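Local coordinates for conserved hypothetical protein (Staphylococcus aureus subsp. aureus, PDB 1TSJ) that is of unknown function but belongs to the 3-demethylubiquinone-9 3-methyltransferase family of the glyoxalase clan, at residues E31-K37 with V49-T55. Residues are numbered along the deposited sequence; the frame is centred on the assembly and turned at random.
Sequences EIITMAK and VQHSIFT
M35 and S52 sit opposite each other as a non-hydrogen-bonded pair of two antiparallel strands, 31-37 and 49-55. The selenium of M35, a selenomethionine, lies 3.8 Å from CG2 of V49, the two side chains crossing at about a right angle. With CG1 of V49 anti to the backbone N (chi1 174°), CG2 is left beside that N, where it meets the selenium. On the face of M35 and S52, I32 also rests on CB of F54, while the ring of F54 leads away from the neighbouring strand and its side chain touches A63 of strand 59-64. Helix 16-26 covers this side, V20 touching both I32 and M35, which suits their long or branched apolar side chains; V49, beyond the corner at Q50, reaches the same helix through A16. At the margin K37 swings away to form a salt bridge with E17.

The other face is more open to solvent, although T34 and I53 still pack closely across it. The methyl CG2 of T34 meets the H51 ring obliquely, 3.4 Å from ND1. Beta-branched T34 and I53 fit the extended backbone, and polar T34 and H51 can tolerate water; CB of A36 lies 4.3 Å from CB of H51 across their hydrogen-bonded pair.

Between the faces runs the backbone ladder, in which N of A36 gives O of H51 a 2.7 Å bond. It is interrupted twice. I33 and T34 both face I53, whose O takes a 2.8 Å bond from N of I33 and a weak one from N of T34; the bulge gives I33 its turned backbone, and its CG1 lies 3.8 Å from CG2 of I53, side by side. Q50, at the corner, and H51 both face A36, whose O accepts from both their backbone N atoms, 2.6 Å from that of Q50. The result is an antiparallel beta hairpin with two classic bulges, packed by one face on a helix in a fold consistent with the glyoxalase clan.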
loop_
_atom_site.group_PDB
_atom_site.type_symbol
_atom_site.label_atom_id
_atom_site.label_comp_id
_atom_site.label_asym_id
_atom_site.label_seq_id
_atom_site.Cartn_x
_atom_site.Cartn_y
_atom_site.Cartn_z
ATOM N N GLU A 31 -6.196 -6.960 -14.349
ATOM C CA GLU A 31 -7.575 -6.754 -14.031
ATOM C C GLU A 31 -7.724 -5.865 -12.799
ATOM O O GLU A 31 -7.021 -5.994 -11.843
ATOM C CB GLU A 31 -8.168 -8.078 -13.735
ATOM C CG GLU A 31 -9.648 -7.922 -13.483
ATOM C CD GLU A 31 -10.368 -9.214 -13.088
ATOM O OE1 GLU A 31 -9.678 -10.180 -12.823
ATOM O OE2 GLU A 31 -11.636 -9.225 -13.013
ATOM N N ILE A 32 -8.682 -4.953 -12.809
ATOM C CA ILE A 32 -8.991 -4.241 -11.626
ATOM C C ILE A 32 -9.780 -5.153 -10.662
ATOM O O ILE A 32 -10.904 -5.536 -10.978
ATOM C CB ILE A 32 -9.741 -2.995 -11.953
ATOM C CG1 ILE A 32 -8.774 -1.932 -12.446
ATOM C CG2 ILE A 32 -10.329 -2.416 -10.719
ATOM C CD1 ILE A 32 -9.447 -0.671 -13.111
ATOM N N ILE A 33 -9.192 -5.535 -9.511
ATOM C CA ILE A 33 -9.979 -6.286 -8.640
ATOM C C ILE A 33 -10.807 -5.450 -7.618
ATOM O O ILE A 33 -11.811 -5.873 -7.190
ATOM C CB ILE A 33 -9.246 -7.562 -8.084
ATOM C CG1 ILE A 33 -8.968 -7.441 -6.632
ATOM C CG2 ILE A 33 -7.932 -7.934 -8.839
ATOM C CD1 ILE A 33 -10.167 -7.800 -5.749
ATOM N N THR A 34 -10.495 -4.211 -7.316
ATOM C CA THR A 34 -11.127 -3.476 -6.204
ATOM C C THR A 34 -10.795 -2.036 -6.497
ATOM O O THR A 34 -9.619 -1.674 -6.715
ATOM C CB THR A 34 -10.472 -3.874 -4.818
ATOM O OG1 THR A 34 -11.044 -5.119 -4.258
ATOM C CG2 THR A 34 -10.547 -2.729 -3.673
HETATM N N MSE A 35 -11.848 -1.232 -6.574
HETATM C CA MSE A 35 -11.739 0.143 -6.493
HETATM C C MSE A 35 -12.732 0.754 -5.574
HETATM O O MSE A 35 -13.939 0.551 -5.759
HETATM C CB MSE A 35 -12.041 0.690 -7.833
HETATM C CG MSE A 35 -10.885 0.870 -8.617
HETATM SE SE MSE A 35 -10.821 2.608 -9.475
HETATM C CE MSE A 35 -8.935 2.325 -10.305
ATOM N N ALA A 36 -12.270 1.611 -4.664
ATOM C CA ALA A 36 -13.154 2.346 -3.803
ATOM C C ALA A 36 -12.799 3.777 -3.907
ATOM O O ALA A 36 -11.648 4.094 -3.763
ATOM C CB ALA A 36 -13.070 1.876 -2.428
ATOM N N LYS A 37 -13.806 4.629 -4.197
ATOM C CA LYS A 37 -13.630 6.073 -4.283
ATOM C C LYS A 37 -13.996 6.785 -2.997
ATOM O O LYS A 37 -14.750 6.242 -2.141
ATOM C CB LYS A 37 -14.526 6.649 -5.324
ATOM C CG LYS A 37 -14.711 5.870 -6.622
ATOM C CD LYS A 37 -13.439 5.627 -7.375
ATOM C CE LYS A 37 -13.678 5.550 -8.926
ATOM N NZ LYS A 37 -13.782 6.925 -9.556
ATOM N N VAL A 49 -9.630 7.767 -5.853
ATOM C CA VAL A 49 -9.475 6.383 -5.378
ATOM C C VAL A 49 -9.018 6.397 -3.936
ATOM O O VAL A 49 -8.140 7.135 -3.568
ATOM C CB VAL A 49 -8.546 5.605 -6.285
ATOM C CG1 VAL A 49 -8.322 4.306 -5.704
ATOM C CG2 VAL A 49 -9.209 5.440 -7.585
ATOM N N GLN A 50 -9.665 5.607 -3.126
ATOM C CA GLN A 50 -9.282 5.429 -1.749
ATOM C C GLN A 50 -8.547 4.159 -1.680
ATOM O O GLN A 50 -7.631 3.988 -0.933
ATOM C CB GLN A 50 -10.519 5.233 -0.900
ATOM C CG GLN A 50 -10.353 4.930 0.624
ATOM C CD GLN A 50 -11.797 4.899 1.310
ATOM O OE1 GLN A 50 -11.950 5.222 2.559
ATOM N NE2 GLN A 50 -12.885 4.589 0.488
ATOM N N HIS A 51 -9.011 3.202 -2.434
ATOM C CA HIS A 51 -8.385 1.942 -2.317
ATOM C C HIS A 51 -8.583 1.251 -3.682
ATOM O O HIS A 51 -9.722 1.128 -4.097
ATOM C CB HIS A 51 -9.018 1.166 -1.119
ATOM C CG HIS A 51 -8.451 -0.242 -0.901
ATOM N ND1 HIS A 51 -9.266 -1.389 -0.856
ATOM C CD2 HIS A 51 -7.149 -0.685 -0.695
ATOM C CE1 HIS A 51 -8.491 -2.457 -0.632
ATOM N NE2 HIS A 51 -7.213 -2.061 -0.516
ATOM N N SER A 52 -7.481 0.803 -4.339
ATOM C CA SER A 52 -7.523 -0.072 -5.540
ATOM C C SER A 52 -6.559 -1.222 -5.355
ATOM O O SER A 52 -5.487 -1.067 -4.905
ATOM C CB SER A 52 -7.125 0.693 -6.850
ATOM O OG SER A 52 -7.675 0.082 -8.050
ATOM N N ILE A 53 -6.986 -2.385 -5.777
ATOM C CA ILE A 53 -6.151 -3.524 -5.910
ATOM C C ILE A 53 -6.345 -4.034 -7.330
ATOM O O ILE A 53 -7.445 -4.370 -7.732
ATOM C CB ILE A 53 -6.577 -4.586 -4.948
ATOM C CG1 ILE A 53 -6.356 -4.117 -3.546
ATOM C CG2 ILE A 53 -5.822 -5.841 -5.171
ATOM C CD1 ILE A 53 -6.841 -5.072 -2.605
ATOM N N PHE A 54 -5.256 -4.141 -8.058
ATOM C CA PHE A 54 -5.312 -4.571 -9.412
ATOM C C PHE A 54 -4.212 -5.576 -9.675
ATOM O O PHE A 54 -3.287 -5.746 -8.918
ATOM C CB PHE A 54 -5.324 -3.330 -10.299
ATOM C CG PHE A 54 -4.137 -2.416 -10.161
ATOM C CD1 PHE A 54 -4.021 -1.527 -9.176
ATOM C CD2 PHE A 54 -3.096 -2.448 -11.084
ATOM C CE1 PHE A 54 -2.793 -0.710 -9.107
ATOM C CE2 PHE A 54 -2.036 -1.668 -11.012
ATOM C CZ PHE A 54 -1.866 -0.816 -10.057
ATOM N N THR A 55 -4.343 -6.252 -10.763
ATOM C CA THR A 55 -3.367 -7.209 -11.288
ATOM C C THR A 55 -2.641 -6.676 -12.529
ATOM O O THR A 55 -3.196 -5.887 -13.256
ATOM C CB THR A 55 -4.187 -8.430 -11.651
ATOM O OG1 THR A 55 -4.612 -9.042 -10.426
ATOM C CG2 THR A 55 -3.386 -9.452 -12.113
#